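Local atomic coordinates of beta-galactosidase (Bacillus circulans subsp. alkalophilus, PDB entry 3TTY), a protein that hydrolyses terminal beta-linked galactose from galactosides, working as a trimeric glycoside hydrolase with a TIM-barrel catalytic domain. Residues E27-A35 and I362-F373; I37-W47 and I74-H85. All blocks are in the same frame, centred on the assembly; numbering follows the deposited sequence.

Contact 1. Residues E27-A35 and I362-F373; sequences EDMRMFNLA and IEHVGHEHTRVF
Arg-30 and Glu-368 make the charged half of this contact. NH1 reaches OE2 of Glu-368 at 3.0 Å and NH2 reaches OE1 at 3.1 Å, an end-on grip with both N-H bonds close to straight. The carboxylate lies at the guanidinium edge, the two planes turned 40° apart. Along the adjoining NE/NH2 edge the same guanidinium holds Glu-27, one turn back on the helix, with NE and NH2 both on OE2. A water bonded to Glu-27 OE2 and to Gly-366 O extends this network to the turn at 363-366.

Next to the charges the packing is apolar. Met-31 carries most of it: its CB touches CE1 of Phe-373 at 3.8 Å, while SD, 5.3 Å from that ring's centroid, makes an oblique Met-aromatic contact. Phe-373, its CG anti to N (chi1 -172°), points its CZ edge at Met-31 O, 3.4 Å away, with Leu-34 CB also at the edge; Ala-35 CB comes in obliquely, 3.8 Å from CZ, and Glu-368 CB sits over one face. Ile-362 CD1 touches both Met-31 CB and Phe-32 CE1. Asp-28, beside it, is salt-bridged to Arg-348.

Replacing Arg-30 with a leucine would probably leave Glu-27 and Glu-368 as neighbouring negative charges without the cation between them. A salt-bridge network through Arg-30 and a methionine-centred apolar layer dock barrel helix 22-35 against the loop entering helix 371-386.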
loop_
_atom_site.group_PDB
_atom_site.type_symbol
_atom_site.label_atom_id
_atom_site.label_comp_id
_atom_site.label_asym_id
_atom_site.label_seq_id
_atom_site.Cartn_x
_atom_site.Cartn_y
_atom_site.Cartn_z
ATOM N N GLU A 27 42.523 -6.173 20.256
ATOM C CA GLU A 27 42.163 -7.228 19.317
ATOM C C GLU A 27 41.923 -6.673 17.908
ATOM O O GLU A 27 42.289 -7.310 16.926
ATOM C CB GLU A 27 40.944 -8.010 19.808
ATOM C CG GLU A 27 41.274 -9.058 20.851
ATOM C CD GLU A 27 42.384 -9.990 20.387
ATOM O OE1 GLU A 27 43.516 -9.857 20.902
ATOM O OE2 GLU A 27 42.129 -10.843 19.507
ATOM N N ASP A 28 41.312 -5.496 17.804
ATOM C CA ASP A 28 41.105 -4.881 16.490
ATOM C C ASP A 28 42.435 -4.690 15.767
ATOM O O ASP A 28 42.585 -5.125 14.633
ATOM C CB ASP A 28 40.384 -3.525 16.588
ATOM C CG ASP A 28 39.006 -3.628 17.206
ATOM O OD1 ASP A 28 38.363 -4.694 17.104
ATOM O OD2 ASP A 28 38.563 -2.623 17.791
ATOM N N MET A 29 43.393 -4.029 16.422
ATOM C CA MET A 29 44.698 -3.770 15.809
ATOM C C MET A 29 45.330 -5.074 15.349
ATOM O O MET A 29 45.854 -5.159 14.234
ATOM C CB MET A 29 45.659 -3.062 16.780
ATOM C CG MET A 29 45.230 -1.673 17.251
ATOM S SD MET A 29 44.721 -0.566 15.908
ATOM C CE MET A 29 42.938 -0.678 16.077
ATOM N N ARG A 30 45.288 -6.086 16.218
ATOM C CA ARG A 30 45.895 -7.374 15.913
ATOM C C ARG A 30 45.255 -7.969 14.656
ATOM O O ARG A 30 45.956 -8.386 13.740
ATOM C CB ARG A 30 45.793 -8.346 17.103
ATOM C CG ARG A 30 46.429 -9.713 16.835
ATOM C CD ARG A 30 46.232 -10.722 17.984
ATOM N NE ARG A 30 44.839 -11.157 18.084
ATOM C CZ ARG A 30 44.283 -12.070 17.291
ATOM N NH1 ARG A 30 44.998 -12.652 16.334
ATOM N NH2 ARG A 30 43.009 -12.392 17.448
ATOM N N MET A 31 43.927 -7.995 14.618
ATOM C CA MET A 31 43.213 -8.542 13.459
ATOM C C MET A 31 43.336 -7.674 12.192
ATOM O O MET A 31 43.417 -8.207 11.082
ATOM C CB MET A 31 41.752 -8.871 13.809
ATOM C CG MET A 31 41.615 -10.156 14.659
ATOM S SD MET A 31 39.967 -10.667 15.222
ATOM C CE MET A 31 39.815 -9.740 16.739
ATOM N N PHE A 32 43.377 -6.349 12.357
ATOM C CA PHE A 32 43.558 -5.449 11.211
ATOM C C PHE A 32 44.903 -5.740 10.535
ATOM O O PHE A 32 45.004 -5.734 9.311
ATOM C CB PHE A 32 43.454 -3.960 11.608
ATOM C CG PHE A 32 42.067 -3.533 12.078
ATOM C CD1 PHE A 32 40.975 -4.375 11.939
ATOM C CD2 PHE A 32 41.871 -2.285 12.663
ATOM C CE1 PHE A 32 39.709 -3.986 12.378
ATOM C CE2 PHE A 32 40.611 -1.889 13.101
ATOM C CZ PHE A 32 39.527 -2.739 12.956
ATOM N N ASN A 33 45.934 -6.003 11.331
ATOM C CA ASN A 33 47.231 -6.346 10.762
ATOM C C ASN A 33 47.205 -7.689 10.032
ATOM O O ASN A 33 47.756 -7.812 8.947
ATOM C CB ASN A 33 48.332 -6.300 11.831
ATOM C CG ASN A 33 48.647 -4.871 12.280
ATOM O OD1 ASN A 33 48.800 -3.962 11.452
ATOM N ND2 ASN A 33 48.730 -4.665 13.596
ATOM N N LEU A 34 46.546 -8.684 10.623
ATOM C CA LEU A 34 46.342 -9.964 9.955
ATOM C C LEU A 34 45.659 -9.805 8.603
ATOM O O LEU A 34 45.982 -10.513 7.651
ATOM C CB LEU A 34 45.506 -10.901 10.819
ATOM C CG LEU A 34 46.169 -11.413 12.095
ATOM C CD1 LEU A 34 45.264 -12.429 12.787
ATOM C CD2 LEU A 34 47.524 -12.027 11.769
ATOM N N ALA A 35 44.701 -8.884 8.523
ATOM C CA ALA A 35 43.894 -8.732 7.309
ATOM C C ALA A 35 44.462 -7.716 6.313
ATOM O O ALA A 35 43.912 -7.543 5.225
ATOM C CB ALA A 35 42.446 -8.393 7.660
ATOM N N ILE A 362 35.359 -8.087 11.480
ATOM C CA ILE A 362 35.315 -8.809 12.749
ATOM C C ILE A 362 33.872 -8.859 13.265
ATOM O O ILE A 362 33.213 -7.819 13.422
ATOM C CB ILE A 362 36.177 -8.124 13.811
ATOM C CG1 ILE A 362 37.618 -7.983 13.319
ATOM C CG2 ILE A 362 36.097 -8.887 15.134
ATOM C CD1 ILE A 362 38.442 -7.047 14.181
ATOM N N GLU A 363 33.380 -10.061 13.547
ATOM C CA GLU A 363 31.956 -10.213 13.809
ATOM C C GLU A 363 31.661 -10.648 15.242
ATOM O O GLU A 363 32.512 -10.468 16.114
ATOM C CB GLU A 363 31.297 -11.040 12.700
ATOM C CG GLU A 363 31.442 -10.286 11.362
ATOM C CD GLU A 363 30.777 -10.948 10.164
ATOM O OE1 GLU A 363 29.794 -10.379 9.637
ATOM O OE2 GLU A 363 31.271 -12.005 9.705
ATOM N N HIS A 364 30.454 -11.134 15.515
ATOM C CA HIS A 364 30.049 -11.324 16.908
ATOM C C HIS A 364 30.867 -12.395 17.634
ATOM O O HIS A 364 31.035 -12.318 18.844
ATOM C CB HIS A 364 28.537 -11.577 17.038
ATOM C CG HIS A 364 27.696 -10.396 16.650
ATOM N ND1 HIS A 364 26.503 -10.519 15.970
ATOM C CD2 HIS A 364 27.889 -9.067 16.828
ATOM C CE1 HIS A 364 25.996 -9.321 15.751
ATOM N NE2 HIS A 364 26.816 -8.421 16.265
ATOM N N VAL A 365 31.377 -13.377 16.893
ATOM C CA VAL A 365 32.280 -14.376 17.466
ATOM C C VAL A 365 33.542 -13.732 18.018
ATOM O O VAL A 365 34.162 -14.268 18.922
ATOM C CB VAL A 365 32.779 -15.390 16.426
ATOM C CG1 VAL A 365 33.056 -16.729 17.129
ATOM C CG2 VAL A 365 31.797 -15.532 15.302
ATOM N N GLY A 366 33.958 -12.622 17.411
ATOM C CA GLY A 366 35.085 -11.859 17.908
ATOM C C GLY A 366 36.472 -12.407 17.618
ATOM O O GLY A 366 37.397 -12.124 18.358
ATOM N N HIS A 367 36.631 -13.177 16.546
ATOM C CA HIS A 367 37.953 -13.686 16.184
ATOM C C HIS A 367 38.062 -13.860 14.671
ATOM O O HIS A 367 37.068 -13.748 13.954
ATOM C CB HIS A 367 38.277 -15.003 16.914
ATOM C CG HIS A 367 37.446 -16.164 16.463
ATOM N ND1 HIS A 367 36.719 -16.946 17.337
ATOM C CD2 HIS A 367 37.216 -16.670 15.225
ATOM C CE1 HIS A 367 36.085 -17.887 16.659
ATOM N NE2 HIS A 367 36.373 -17.742 15.375
ATOM N N GLU A 368 39.268 -14.163 14.202
ATOM C CA GLU A 368 39.593 -14.133 12.775
ATOM C C GLU A 368 39.310 -15.452 12.072
ATOM O O GLU A 368 39.460 -15.560 10.854
ATOM C CB GLU A 368 41.071 -13.782 12.594
ATOM C CG GLU A 368 42.028 -14.861 13.112
ATOM C CD GLU A 368 42.454 -14.651 14.552
ATOM O OE1 GLU A 368 41.589 -14.298 15.392
ATOM O OE2 GLU A 368 43.669 -14.830 14.838
ATOM N N HIS A 369 38.920 -16.462 12.841
ATOM C CA HIS A 369 38.767 -17.803 12.280
ATOM C C HIS A 369 37.371 -17.977 11.730
ATOM O O HIS A 369 36.524 -18.674 12.299
ATOM C CB HIS A 369 39.139 -18.862 13.320
ATOM C CG HIS A 369 40.497 -18.635 13.910
ATOM N ND1 HIS A 369 41.659 -18.850 13.198
ATOM C CD2 HIS A 369 40.876 -18.152 15.117
ATOM C CE1 HIS A 369 42.697 -18.541 13.954
ATOM N NE2 HIS A 369 42.249 -18.110 15.121
ATOM N N THR A 370 37.149 -17.325 10.599
ATOM C CA THR A 370 35.832 -17.257 10.013
ATOM C C THR A 370 35.954 -17.119 8.499
ATOM O O THR A 370 36.953 -16.617 7.983
ATOM C CB THR A 370 35.055 -16.075 10.598
ATOM O OG1 THR A 370 33.662 -16.384 10.611
ATOM C CG2 THR A 370 35.295 -14.829 9.793
ATOM N N ARG A 371 34.942 -17.599 7.788
ATOM C CA ARG A 371 34.920 -17.521 6.337
ATOM C C ARG A 371 35.072 -16.059 5.872
ATOM O O ARG A 371 35.954 -15.733 5.069
ATOM C CB ARG A 371 33.605 -18.118 5.843
ATOM C CG ARG A 371 33.546 -18.443 4.385
ATOM C CD ARG A 371 32.095 -18.433 3.942
ATOM N NE ARG A 371 32.011 -17.544 2.811
ATOM C CZ ARG A 371 31.068 -16.637 2.607
ATOM N NH1 ARG A 371 30.047 -16.495 3.443
ATOM N NH2 ARG A 371 31.156 -15.890 1.523
ATOM N N VAL A 372 34.224 -15.183 6.404
ATOM C CA VAL A 372 34.272 -13.765 6.072
ATOM C C VAL A 372 35.641 -13.134 6.330
ATOM O O VAL A 372 36.165 -12.407 5.481
ATOM C CB VAL A 372 33.179 -12.957 6.822
ATOM C CG1 VAL A 372 33.452 -11.466 6.699
ATOM C CG2 VAL A 372 31.804 -13.293 6.268
ATOM N N PHE A 373 36.228 -13.410 7.494
ATOM C CA PHE A 373 37.512 -12.803 7.814
ATOM C C PHE A 373 38.603 -13.254 6.849
ATOM O O PHE A 373 39.405 -12.436 6.390
ATOM C CB PHE A 373 37.939 -13.067 9.253
ATOM C CG PHE A 373 39.153 -12.295 9.655
ATOM C CD1 PHE A 373 39.038 -11.132 10.403
ATOM C CD2 PHE A 373 40.414 -12.703 9.243
ATOM C CE1 PHE A 373 40.162 -10.404 10.757
ATOM C CE2 PHE A 373 41.542 -11.978 9.595
ATOM C CZ PHE A 373 41.412 -10.827 10.352
HETATM O O HOH W 1 39.723 -12.360 19.627
#

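Contact 2. Residues I37-W47 and I74-H85; sequences IDVATVNVFSW and IYLCLATSTGAH
Trp-47 lays the benzene part of its indole against the loop at 81-85: CE3 is 3.6 Å from Thr-82 CA, and Thr-82 CG2 stands over one face. A chi1 of -166°, which sets CG opposite the backbone N, carries the ring along the second segment as far as His-85 CA. Its NE1 is bonded to Gln-51.

Ser-81 ties the loops together. Its hydroxyl donates to Asn-43 O at 2.7 Å, from above the carbonyl plane, and OG accepts the backbone N-H of Ser-46 at 2.9 Å. Asn-43 replies with its amide, ND2 giving a hydrogen bond to Ala-79 O at 3.0 Å, tilted from the carbonyl plane. Two waters fill in: one joins Val-44 O to Gly-83 N, the other bridges Trp-47 N with the carbonyls of Ser-81 and Ala-84.

Upstream, strands 39-42 and 75-79 run parallel, their axes 19° apart. Five backbone hydrogen bonds pass back and forth between them, from Tyr-75 N to Asp-38 O through to Ala-79 N to Val-42 O. On one face Thr-41 OG1 lies against Cys-77 CB at 3.4 Å; on the other, Val-42 CG2 meets Leu-78 CD1 at 3.7 Å. That second face looks to helix 60-71, which packs on Leu-76, as expected for a beta-alpha-beta unit of a TIM barrel.

Beyond the strand ends, Phe-45 rests its ring edge on Ala-84 CB at 3.8 Å, and the same ring touches the bound galactose and meets Trp-187 of a neighbouring subunit. Backbone bonding in the strands and the buried Ser-81 and Asn-43 bonds are consistent with holding in place the loop that carries Phe-45 to the sugar.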
loop_
_atom_site.group_PDB
_atom_site.type_symbol
_atom_site.label_atom_id
_atom_site.label_comp_id
_atom_site.label_asym_id
_atom_site.label_seq_id
_atom_site.Cartn_x
_atom_site.Cartn_y
_atom_site.Cartn_z
ATOM N N ILE A 37 44.541 -4.506 6.734
ATOM C CA ILE A 37 43.725 -3.297 6.797
ATOM C C ILE A 37 44.580 -2.116 7.239
ATOM O O ILE A 37 45.197 -2.160 8.304
ATOM C CB ILE A 37 42.525 -3.489 7.747
ATOM C CG1 ILE A 37 41.415 -4.243 7.008
ATOM C CG2 ILE A 37 42.023 -2.136 8.290
ATOM C CD1 ILE A 37 40.417 -4.932 7.912
ATOM N N ASP A 38 44.616 -1.064 6.425
ATOM C CA ASP A 38 45.510 0.063 6.668
ATOM C C ASP A 38 44.820 1.443 6.669
ATOM O O ASP A 38 45.487 2.487 6.749
ATOM C CB ASP A 38 46.707 0.035 5.696
ATOM C CG ASP A 38 46.287 -0.134 4.236
ATOM O OD1 ASP A 38 45.094 0.070 3.915
ATOM O OD2 ASP A 38 47.159 -0.464 3.402
ATOM N N VAL A 39 43.492 1.450 6.583
ATOM C CA VAL A 39 42.744 2.700 6.714
ATOM C C VAL A 39 41.507 2.553 7.604
ATOM O O VAL A 39 40.787 1.568 7.534
ATOM C CB VAL A 39 42.370 3.294 5.340
ATOM C CG1 VAL A 39 41.370 2.415 4.617
ATOM C CG2 VAL A 39 41.843 4.710 5.502
ATOM N N ALA A 40 41.282 3.538 8.458
ATOM C CA ALA A 40 40.124 3.537 9.331
ATOM C C ALA A 40 39.350 4.830 9.124
ATOM O O ALA A 40 39.943 5.915 9.071
ATOM C CB ALA A 40 40.550 3.387 10.810
ATOM N N THR A 41 38.033 4.707 8.985
ATOM C CA THR A 41 37.142 5.856 8.871
ATOM C C THR A 41 36.469 6.014 10.223
ATOM O O THR A 41 35.582 5.247 10.575
ATOM C CB THR A 41 36.056 5.620 7.792
ATOM O OG1 THR A 41 36.672 5.433 6.509
ATOM C CG2 THR A 41 35.071 6.791 7.728
ATOM N N VAL A 42 36.896 7.003 10.994
ATOM C CA VAL A 42 36.472 7.095 12.386
ATOM C C VAL A 42 35.680 8.363 12.659
ATOM O O VAL A 42 35.673 9.291 11.845
ATOM C CB VAL A 42 37.682 7.055 13.326
ATOM C CG1 VAL A 42 38.542 5.830 13.016
ATOM C CG2 VAL A 42 38.491 8.332 13.169
ATOM N N ASN A 43 34.993 8.376 13.798
ATOM C CA ASN A 43 34.228 9.540 14.251
ATOM C C ASN A 43 33.051 9.942 13.355
ATOM O O ASN A 43 32.704 11.131 13.281
ATOM C CB ASN A 43 35.149 10.743 14.418
ATOM C CG ASN A 43 34.522 11.847 15.252
ATOM O OD1 ASN A 43 34.000 11.602 16.354
ATOM N ND2 ASN A 43 34.557 13.070 14.726
ATOM N N VAL A 44 32.438 8.977 12.669
ATOM C CA VAL A 44 31.307 9.306 11.791
ATOM C C VAL A 44 30.071 9.671 12.610
ATOM O O VAL A 44 29.297 10.548 12.221
ATOM C CB VAL A 44 30.949 8.164 10.829
ATOM C CG1 VAL A 44 29.802 8.576 9.913
ATOM C CG2 VAL A 44 32.148 7.752 10.013
ATOM N N PHE A 45 29.898 9.026 13.759
ATOM C CA PHE A 45 28.644 9.151 14.495
ATOM C C PHE A 45 28.834 9.406 15.976
ATOM O O PHE A 45 28.300 8.672 16.810
ATOM C CB PHE A 45 27.766 7.910 14.280
ATOM C CG PHE A 45 27.139 7.835 12.901
ATOM C CD1 PHE A 45 26.246 8.809 12.472
ATOM C CD2 PHE A 45 27.425 6.786 12.047
ATOM C CE1 PHE A 45 25.649 8.739 11.212
ATOM C CE2 PHE A 45 26.841 6.711 10.780
ATOM C CZ PHE A 45 25.950 7.693 10.363
ATOM N N SER A 46 29.569 10.462 16.312
ATOM C CA SER A 46 29.895 10.703 17.705
ATOM C C SER A 46 29.737 12.167 18.085
ATOM O O SER A 46 30.421 12.668 18.983
ATOM C CB SER A 46 31.315 10.219 18.009
ATOM O OG SER A 46 31.297 8.866 18.412
ATOM N N TRP A 47 28.829 12.851 17.402
ATOM C CA TRP A 47 28.607 14.245 17.686
ATOM C C TRP A 47 28.280 14.402 19.176
ATOM O O TRP A 47 28.907 15.193 19.869
ATOM C CB TRP A 47 27.505 14.802 16.790
ATOM C CG TRP A 47 27.427 16.287 16.783
ATOM C CD1 TRP A 47 27.931 17.149 17.721
ATOM C CD2 TRP A 47 26.813 17.100 15.777
ATOM N NE1 TRP A 47 27.649 18.453 17.361
ATOM C CE2 TRP A 47 26.966 18.445 16.173
ATOM C CE3 TRP A 47 26.128 16.820 14.594
ATOM C CZ2 TRP A 47 26.486 19.505 15.404
ATOM C CZ3 TRP A 47 25.644 17.870 13.840
ATOM C CH2 TRP A 47 25.827 19.194 14.248
ATOM N N ILE A 74 48.245 2.834 10.779
ATOM C CA ILE A 74 46.995 2.825 10.035
ATOM C C ILE A 74 46.579 4.266 9.765
ATOM O O ILE A 74 46.672 5.120 10.646
ATOM C CB ILE A 74 45.891 2.091 10.807
ATOM C CG1 ILE A 74 46.207 0.598 10.875
ATOM C CG2 ILE A 74 44.534 2.327 10.168
ATOM C CD1 ILE A 74 45.273 -0.192 11.778
ATOM N N TYR A 75 46.150 4.531 8.537
ATOM C CA TYR A 75 45.783 5.880 8.112
ATOM C C TYR A 75 44.334 6.214 8.427
ATOM O O TYR A 75 43.493 5.318 8.543
ATOM C CB TYR A 75 46.053 6.053 6.618
ATOM C CG TYR A 75 47.537 6.066 6.293
ATOM C CD1 TYR A 75 48.329 7.164 6.622
ATOM C CD2 TYR A 75 48.146 4.979 5.662
ATOM C CE1 TYR A 75 49.689 7.184 6.331
ATOM C CE2 TYR A 75 49.507 4.986 5.363
ATOM C CZ TYR A 75 50.270 6.090 5.701
ATOM O OH TYR A 75 51.614 6.108 5.411
ATOM N N LEU A 76 44.046 7.510 8.542
ATOM C CA LEU A 76 42.755 7.968 9.035
ATOM C C LEU A 76 41.931 8.718 7.992
ATOM O O LEU A 76 42.379 9.713 7.405
ATOM C CB LEU A 76 42.945 8.826 10.278
ATOM C CG LEU A 76 43.749 8.088 11.351
ATOM C CD1 LEU A 76 44.244 9.027 12.437
ATOM C CD2 LEU A 76 42.933 6.963 11.934
ATOM N N CYS A 77 40.735 8.197 7.743
ATOM C CA CYS A 77 39.702 8.941 7.055
ATOM C C CYS A 77 38.810 9.532 8.160
ATOM O O CYS A 77 37.951 8.843 8.707
ATOM C CB CYS A 77 38.911 8.022 6.131
ATOM S SG CYS A 77 37.659 8.885 5.182
ATOM N N LEU A 78 39.046 10.795 8.508
ATOM C CA LEU A 78 38.412 11.386 9.683
ATOM C C LEU A 78 37.095 12.073 9.333
ATOM O O LEU A 78 37.065 12.993 8.522
ATOM C CB LEU A 78 39.361 12.364 10.394
ATOM C CG LEU A 78 38.828 13.027 11.674
ATOM C CD1 LEU A 78 38.416 11.988 12.738
ATOM C CD2 LEU A 78 39.830 13.998 12.255
ATOM N N ALA A 79 36.011 11.619 9.954
ATOM C CA ALA A 79 34.694 12.199 9.705
ATOM C C ALA A 79 34.413 13.377 10.651
ATOM O O ALA A 79 34.942 13.441 11.757
ATOM C CB ALA A 79 33.606 11.125 9.820
ATOM N N THR A 80 33.582 14.310 10.205
ATOM C CA THR A 80 33.205 15.459 11.022
ATOM C C THR A 80 32.102 15.150 12.038
ATOM O O THR A 80 31.817 15.983 12.902
ATOM C CB THR A 80 32.716 16.610 10.141
ATOM O OG1 THR A 80 31.607 16.152 9.361
ATOM C CG2 THR A 80 33.826 17.065 9.215
ATOM N N SER A 81 31.470 13.983 11.916
ATOM C CA SER A 81 30.440 13.549 12.868
ATOM C C SER A 81 29.121 14.300 12.726
ATOM O O SER A 81 28.266 14.208 13.599
ATOM C CB SER A 81 30.923 13.696 14.313
ATOM O OG SER A 81 31.100 12.439 14.937
ATOM N N THR A 82 28.944 15.032 11.636
ATOM C CA THR A 82 27.734 15.833 11.472
ATOM C C THR A 82 26.530 15.111 10.850
ATOM O O THR A 82 25.489 15.723 10.633
ATOM C CB THR A 82 28.030 17.124 10.678
ATOM O OG1 THR A 82 28.533 16.782 9.382
ATOM C CG2 THR A 82 29.057 17.993 11.427
ATOM N N GLY A 83 26.659 13.818 10.569
ATOM C CA GLY A 83 25.578 13.072 9.939
ATOM C C GLY A 83 24.419 12.723 10.870
ATOM O O GLY A 83 23.377 12.269 10.422
ATOM N N ALA A 84 24.603 12.912 12.172
ATOM C CA ALA A 84 23.522 12.694 13.125
ATOM C C ALA A 84 23.728 13.627 14.305
ATOM O O ALA A 84 24.758 13.550 14.978
ATOM C CB ALA A 84 23.487 11.240 13.599
ATOM N N HIS A 85 22.757 14.513 14.540
ATOM C CA HIS A 85 22.873 15.506 15.595
ATOM C C HIS A 85 22.552 14.901 16.964
ATOM O O HIS A 85 21.994 13.825 17.040
ATOM C CB HIS A 85 21.993 16.730 15.283
ATOM C CG HIS A 85 20.540 16.414 15.095
ATOM N ND1 HIS A 85 19.892 16.576 13.891
ATOM C CD2 HIS A 85 19.604 15.957 15.966
ATOM C CE1 HIS A 85 18.624 16.227 14.023
ATOM N NE2 HIS A 85 18.424 15.847 15.273
HETATM O O HOH W 2 29.386 12.323 10.233
HETATM O O HOH W 3 27.150 12.145 14.936
#

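In the fold
From the N terminus the chain runs through helix 22-35, which carries the first half of contact 1, and passes directly into strand 39-42, where contact 2 begins. Contact 2 closes a short loop through helix 60-71 to strand 75-79, joining the second and third strands of the eight-stranded barrel. Contact 1 closes only after the remaining barrel strands, when 362-373 returns to the same helix, so contact 2 is nested inside it. The two meet where Phe-32 O lies 2.9 Å from Ile-37 N, a probable hydrogen bond, and where Phe-32 and Met-29 pack on Ile-74. Both also touch the second subunit.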